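Local coordinates for protein 5-Carboxyvanillate Decarboxylase (Novosphingobium aromaticivorans, PDB 4QRN) that probably removes a carboxyl group from 5-carboxyvanillate as a metal-dependent decarboxylase, and here holds manganese and a nitro analogue of that substrate, at residues M99-A110 against P144-T152. Numbering follows the deposited sequence. Where two conformers were deposited one is given.
Sequences MDATGIDKAILA and PDRFIGMGT
The Phe147 ring takes Leu109 over one face and Met99 at its edge: Leu109 CD1 makes a CH-pi contact 4.1 Å from the ring centroid, while Met99 SD lies in the ring plane, 3.7 Å from Phe147 CE1, a Met-aromatic contact. The second flat group, the Arg146 guanidinium, is met along its edge by Asp100 OD1, Ile104 O and Asp105 O. The two strands belong to a parallel beta-alpha-beta unit, strand 106-111, helix 122-142 and strand 147-149, of the amidohydrolase fold; Met99 and Asp100 come from the end of helix 93-101, closed by a Schellman motif with Gly103 at C-prime. Bends at chi2 (-57°) and chi3 (-59°) bring the Arg146 guanidinium to this helix end and the residues after it. NH1 and NH2 both grip OD1 of Asp100, in the last helical turn, in a salt bridge, with carboxylate and guanidinium only 14° from coplanar. Arg146 NH2 also donates to Ile104 O at 2.8 Å, in the carbonyl plane, and NE reaches Asp105 O, tilted out of its plane. A leucine in place of Arg146 would probably leave the Asp100 carboxylate without its countercharge and the carbonyls of Ile104 and Asp105 without these donors. From Arg146 onward the strands run parallel in register, Ala107 N bonding to Arg146 O, Ile148 N to Ala107 O, Leu109 N to Ile148 O and Met150 N to Leu109 O. Phe147 and Leu109 face helix 122-142; Ile108 and Ile148 pack on the other side. The Ala110 side chain is about 7 Å from those of the manganese ligands Glu41 and His210. Two residues before Ala110, Ile108 CG2 meets Met150 CG at 3.5 Å.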
ATOM      1  N   MET A  99     -11.888  -1.028 -28.774  1.00  7.66           N
ATOM      2  CA  MET A  99     -12.979  -0.570 -27.934  1.00  7.78           C
ATOM      3  C   MET A  99     -14.285  -1.240 -28.339  1.00  7.56           C
ATOM      4  O   MET A  99     -15.037  -1.738 -27.488  1.00  8.08           O
ATOM      5  CB  MET A  99     -13.113   0.944 -28.019  1.00  8.26           C
ATOM      6  CG  MET A  99     -11.948   1.678 -27.341  1.00  9.08           C
ATOM      7  SD  MET A  99     -11.832   3.428 -27.727  1.00  9.38           S
ATOM      8  CE  MET A  99     -13.373   4.044 -27.047  1.00 10.39           C
ATOM      9  N   ASP A 100     -14.575  -1.260 -29.643  1.00  7.69           N
ATOM     10  CA  ASP A 100     -15.804  -1.860 -30.123  1.00  8.07           C
ATOM     11  C   ASP A 100     -15.879  -3.328 -29.673  1.00  8.51           C
ATOM     12  O   ASP A 100     -16.946  -3.828 -29.302  1.00  8.74           O
ATOM     13  CB  ASP A 100     -15.876  -1.774 -31.643  1.00  9.28           C
ATOM     14  CG  ASP A 100     -16.144  -0.358 -32.161  1.00  9.21           C
ATOM     15  OD1 ASP A 100     -16.584   0.521 -31.388  1.00  9.26           O
ATOM     16  OD2 ASP A 100     -15.962  -0.149 -33.388  1.00  9.57           O
ATOM     17  N   ALA A 101     -14.759  -4.041 -29.727  1.00  8.59           N
ATOM     18  CA  ALA A 101     -14.731  -5.464 -29.391  1.00  9.17           C
ATOM     19  C   ALA A 101     -14.968  -5.741 -27.914  1.00  9.29           C
ATOM     20  O   ALA A 101     -15.233  -6.885 -27.539  1.00 10.63           O
ATOM     21  CB  ALA A 101     -13.411  -6.080 -29.834  1.00 10.61           C
ATOM     22  N   THR A 102     -14.825  -4.718 -27.071  1.00  8.11           N
ATOM     23  CA  THR A 102     -15.075  -4.890 -25.644  1.00  8.20           C
ATOM     24  C   THR A 102     -16.221  -4.008 -25.138  1.00  7.94           C
ATOM     25  O   THR A 102     -16.401  -3.825 -23.939  1.00  8.32           O
ATOM     26  CB  THR A 102     -13.793  -4.659 -24.826  1.00  8.53           C
ATOM     27  OG1 THR A 102     -13.176  -3.406 -25.191  1.00  8.34           O
ATOM     28  CG2 THR A 102     -12.839  -5.817 -25.007  1.00  9.97           C
ATOM     29  N   GLY A 103     -17.014  -3.480 -26.068  1.00  7.97           N
ATOM     30  CA  GLY A 103     -18.177  -2.712 -25.677  1.00  8.52           C
ATOM     31  C   GLY A 103     -17.883  -1.383 -24.997  1.00  7.55           C
ATOM     32  O   GLY A 103     -18.740  -0.877 -24.270  1.00  7.90           O
ATOM     33  N   ILE A 104     -16.688  -0.834 -25.218  1.00  7.31           N
ATOM     34  CA  ILE A 104     -16.316   0.422 -24.599  1.00  7.30           C
ATOM     35  C   ILE A 104     -16.784   1.581 -25.473  1.00  7.44           C
ATOM     36  O   ILE A 104     -16.333   1.760 -26.607  1.00  8.11           O
ATOM     37  CB  ILE A 104     -14.800   0.500 -24.319  1.00  7.65           C
ATOM     38  CG1 ILE A 104     -14.352  -0.662 -23.418  1.00  7.91           C
ATOM     39  CG2 ILE A 104     -14.452   1.864 -23.729  1.00  7.89           C
ATOM     40  CD1 ILE A 104     -15.142  -0.826 -22.123  1.00  8.33           C
ATOM     41  N   ASP A 105     -17.733   2.353 -24.951  1.00  7.38           N
ATOM     42  CA  ASP A 105     -18.323   3.467 -25.701  1.00  7.54           C
ATOM     43  C   ASP A 105     -17.409   4.675 -25.781  1.00  7.52           C
ATOM     44  O   ASP A 105     -17.323   5.306 -26.835  1.00  8.51           O
ATOM     45  CB  ASP A 105     -19.669   3.827 -25.073  1.00  8.04           C
ATOM     46  CG  ASP A 105     -20.657   2.706 -25.222  1.00  7.96           C
ATOM     47  OD1 ASP A 105     -21.097   2.485 -26.378  1.00  8.91           O
ATOM     48  OD2 ASP A 105     -20.969   2.022 -24.216  1.00  7.86           O
ATOM     49  N   LYS A 106     -16.762   5.032 -24.674  1.00  7.30           N
ATOM     50  CA  LYS A 106     -15.886   6.193 -24.651  0.62  7.64           C
ATOM     51  C   LYS A 106     -14.673   5.868 -23.821  1.00  7.74           C
ATOM     52  O   LYS A 106     -14.761   5.101 -22.849  1.00  7.75           O
ATOM     53  CB  LYS A 106     -16.594   7.410 -24.051  0.62  8.74           C
ATOM     54  CG  LYS A 106     -17.876   7.795 -24.787  0.62  9.80           C
ATOM     55  CD  LYS A 106     -18.426   9.124 -24.302  0.62 10.58           C
ATOM     56  CE  LYS A 106     -19.712   9.473 -25.047  0.62 11.66           C
ATOM     57  NZ  LYS A 106     -20.205  10.830 -24.703  0.62 12.14           N
ATOM     58  N   ALA A 107     -13.549   6.470 -24.208  1.00  7.44           N
ATOM     59  CA  ALA A 107     -12.286   6.328 -23.499  1.00  7.69           C
ATOM     60  C   ALA A 107     -11.756   7.710 -23.166  1.00  7.49           C
ATOM     61  O   ALA A 107     -11.704   8.582 -24.047  1.00  8.70           O
ATOM     62  CB  ALA A 107     -11.294   5.575 -24.362  1.00  8.86           C
ATOM     63  N   ILE A 108     -11.328   7.889 -21.923  1.00  7.25           N
ATOM     64  CA  ILE A 108     -10.651   9.102 -21.491  1.00  7.32           C
ATOM     65  C   ILE A 108      -9.164   8.822 -21.547  1.00  7.28           C
ATOM     66  O   ILE A 108      -8.651   7.953 -20.839  1.00  7.78           O
ATOM     67  CB  ILE A 108     -11.116   9.534 -20.101  1.00  8.69           C
ATOM     68  CG1 ILE A 108     -12.667   9.599 -20.108  1.00 10.58           C
ATOM     69  CG2 ILE A 108     -10.438  10.841 -19.714  1.00 10.55           C
ATOM     70  CD1 ILE A 108     -13.305  10.252 -18.911  1.00 12.05           C
ATOM     71  N   LEU A 109      -8.500   9.538 -22.455  1.00  7.39           N
ATOM     72  CA  LEU A 109      -7.144   9.225 -22.899  1.00  7.53           C
ATOM     73  C   LEU A 109      -6.124  10.177 -22.308  1.00  6.74           C
ATOM     74  O   LEU A 109      -6.345  11.395 -22.244  1.00  7.75           O
ATOM     75  CB  LEU A 109      -7.059   9.385 -24.413  1.00  8.61           C
ATOM     76  CG  LEU A 109      -7.958   8.449 -25.197  1.00 10.95           C
ATOM     77  CD1 LEU A 109      -8.093   8.935 -26.644  1.00 13.35           C
ATOM     78  CD2 LEU A 109      -7.425   7.046 -25.187  1.00 12.06           C
ATOM     79  N   ALA A 110      -4.982   9.617 -21.932  1.00  6.80           N
ATOM     80  CA  ALA A 110      -3.854  10.423 -21.436  1.00  6.80           C
ATOM     81  C   ALA A 110      -2.532   9.811 -21.860  1.00  6.75           C
ATOM     82  O   ALA A 110      -2.363   8.588 -21.916  1.00  7.28           O
ATOM     83  CB  ALA A 110      -3.914  10.537 -19.912  1.00  8.05           C
ATOM     84  N   PRO A 144     -15.115  12.258 -31.995  1.00 12.48           N
ATOM     85  CA  PRO A 144     -15.582  13.037 -30.844  1.00 13.64           C
ATOM     86  C   PRO A 144     -16.558  12.293 -29.925  1.00 13.53           C
ATOM     87  O   PRO A 144     -16.720  12.683 -28.771  1.00 15.15           O
ATOM     88  CB  PRO A 144     -16.257  14.254 -31.510  1.00 15.36           C
ATOM     89  CG  PRO A 144     -16.669  13.743 -32.856  1.00 15.85           C
ATOM     90  CD  PRO A 144     -15.568  12.832 -33.276  1.00 14.07           C
ATOM     91  N   ASP A 145     -17.224  11.253 -30.422  1.00 12.25           N
ATOM     92  CA  ASP A 145     -18.125  10.480 -29.569  0.67 13.40           C
ATOM     93  C   ASP A 145     -17.436   9.306 -28.889  1.00 11.21           C
ATOM     94  O   ASP A 145     -18.080   8.609 -28.100  1.00 11.59           O
ATOM     95  CB  ASP A 145     -19.315   9.987 -30.384  0.67 17.86           C
ATOM     96  CG  ASP A 145     -20.205  11.126 -30.855  0.67 22.49           C
ATOM     97  OD1 ASP A 145     -20.298  12.159 -30.149  0.67 24.12           O
ATOM     98  OD2 ASP A 145     -20.811  10.994 -31.941  0.67 25.02           O
ATOM     99  N   ARG A 146     -16.146   9.102 -29.186  1.00  9.73           N
ATOM    100  CA  ARG A 146     -15.407   7.953 -28.643  1.00  9.10           C
ATOM    101  C   ARG A 146     -14.229   8.325 -27.757  1.00  8.53           C
ATOM    102  O   ARG A 146     -13.899   7.573 -26.844  1.00  8.84           O
ATOM    103  CB  ARG A 146     -14.864   7.065 -29.775  1.00  8.98           C
ATOM    104  CG  ARG A 146     -15.896   6.654 -30.810  1.00  9.44           C
ATOM    105  CD  ARG A 146     -17.085   5.945 -30.247  1.00  9.83           C
ATOM    106  NE  ARG A 146     -16.777   4.712 -29.523  1.00  8.86           N
ATOM    107  CZ  ARG A 146     -16.567   3.525 -30.096  1.00  8.75           C
ATOM    108  NH1 ARG A 146     -16.552   3.386 -31.411  1.00  9.56           N
ATOM    109  NH2 ARG A 146     -16.324   2.474 -29.343  1.00  8.86           N
ATOM    110  N   PHE A 147     -13.541   9.432 -28.070  1.00  8.80           N
ATOM    111  CA  PHE A 147     -12.281   9.787 -27.416  1.00  9.36           C
ATOM    112  C   PHE A 147     -12.456  11.111 -26.682  1.00  9.76           C
ATOM    113  O   PHE A 147     -12.955  12.081 -27.274  1.00 11.43           O
ATOM    114  CB  PHE A 147     -11.166  10.003 -28.438  1.00  9.56           C
ATOM    115  CG  PHE A 147     -10.672   8.769 -29.188  1.00  8.89           C
ATOM    116  CD1 PHE A 147     -10.967   7.460 -28.808  1.00  9.25           C
ATOM    117  CD2 PHE A 147      -9.844   8.964 -30.294  1.00 10.22           C
ATOM    118  CE1 PHE A 147     -10.448   6.385 -29.535  1.00 10.39           C
ATOM    119  CE2 PHE A 147      -9.325   7.903 -31.009  1.00 10.45           C
ATOM    120  CZ  PHE A 147      -9.632   6.614 -30.640  1.00 10.19           C
ATOM    121  N   ILE A 148     -12.019  11.140 -25.425  1.00  8.45           N
ATOM    122  CA  ILE A 148     -12.041  12.322 -24.584  1.00  8.59           C
ATOM    123  C   ILE A 148     -10.624  12.514 -24.081  1.00  8.01           C
ATOM    124  O   ILE A 148      -9.974  11.534 -23.719  1.00  9.64           O
ATOM    125  CB  ILE A 148     -12.994  12.102 -23.378  1.00  9.91           C
ATOM    126  CG1 ILE A 148     -14.413  11.810 -23.875  1.00 12.25           C
ATOM    127  CG2 ILE A 148     -12.964  13.297 -22.420  1.00 11.11           C
ATOM    128  CD1 ILE A 148     -15.251  11.008 -22.883  1.00 14.29           C
ATOM    129  N   GLY A 149     -10.131  13.744 -24.041  1.00  8.06           N
ATOM    130  CA  GLY A 149      -8.747  13.950 -23.675  1.00  8.34           C
ATOM    131  C   GLY A 149      -8.502  14.549 -22.304  1.00  8.09           C
ATOM    132  O   GLY A 149      -9.236  15.444 -21.841  1.00  8.26           O
ATOM    133  N   MET A 150      -7.403  14.094 -21.691  1.00  8.03           N
ATOM    134  CA  MET A 150      -6.776  14.723 -20.529  1.00  8.32           C
ATOM    135  C   MET A 150      -5.415  15.230 -21.004  1.00  8.20           C
ATOM    136  O   MET A 150      -4.680  14.509 -21.673  1.00  9.89           O
ATOM    137  CB  MET A 150      -6.593  13.713 -19.389  1.00  9.23           C
ATOM    138  CG  MET A 150      -7.913  13.177 -18.841  1.00 10.66           C
ATOM    139  SD  MET A 150      -8.834  14.352 -17.837  1.00 11.24           S
ATOM    140  CE  MET A 150      -8.127  14.023 -16.218  1.00 12.69           C
ATOM    141  N   GLY A 151      -5.071  16.458 -20.650  1.00  7.86           N
ATOM    142  CA  GLY A 151      -3.788  16.995 -21.057  1.00  8.47           C
ATOM    143  C   GLY A 151      -2.625  16.447 -20.258  1.00  7.97           C
ATOM    144  O   GLY A 151      -2.778  15.988 -19.113  1.00  7.60           O
ATOM    145  N   THR A 152      -1.445  16.545 -20.874  1.00  8.30           N
ATOM    146  CA  THR A 152      -0.174  16.254 -20.220  1.00  8.24           C
ATOM    147  C   THR A 152       0.584  17.556 -20.004  1.00  7.57           C
ATOM    148  O   THR A 152       0.467  18.486 -20.819  1.00  9.45           O
ATOM    149  CB  THR A 152       0.655  15.224 -21.060  1.00  8.89           C
ATOM    150  OG1 THR A 152       1.517  14.465 -20.217  1.00  8.85           O
ATOM    151  CG2 THR A 152       1.487  15.865 -22.160  1.00  9.74           C
TER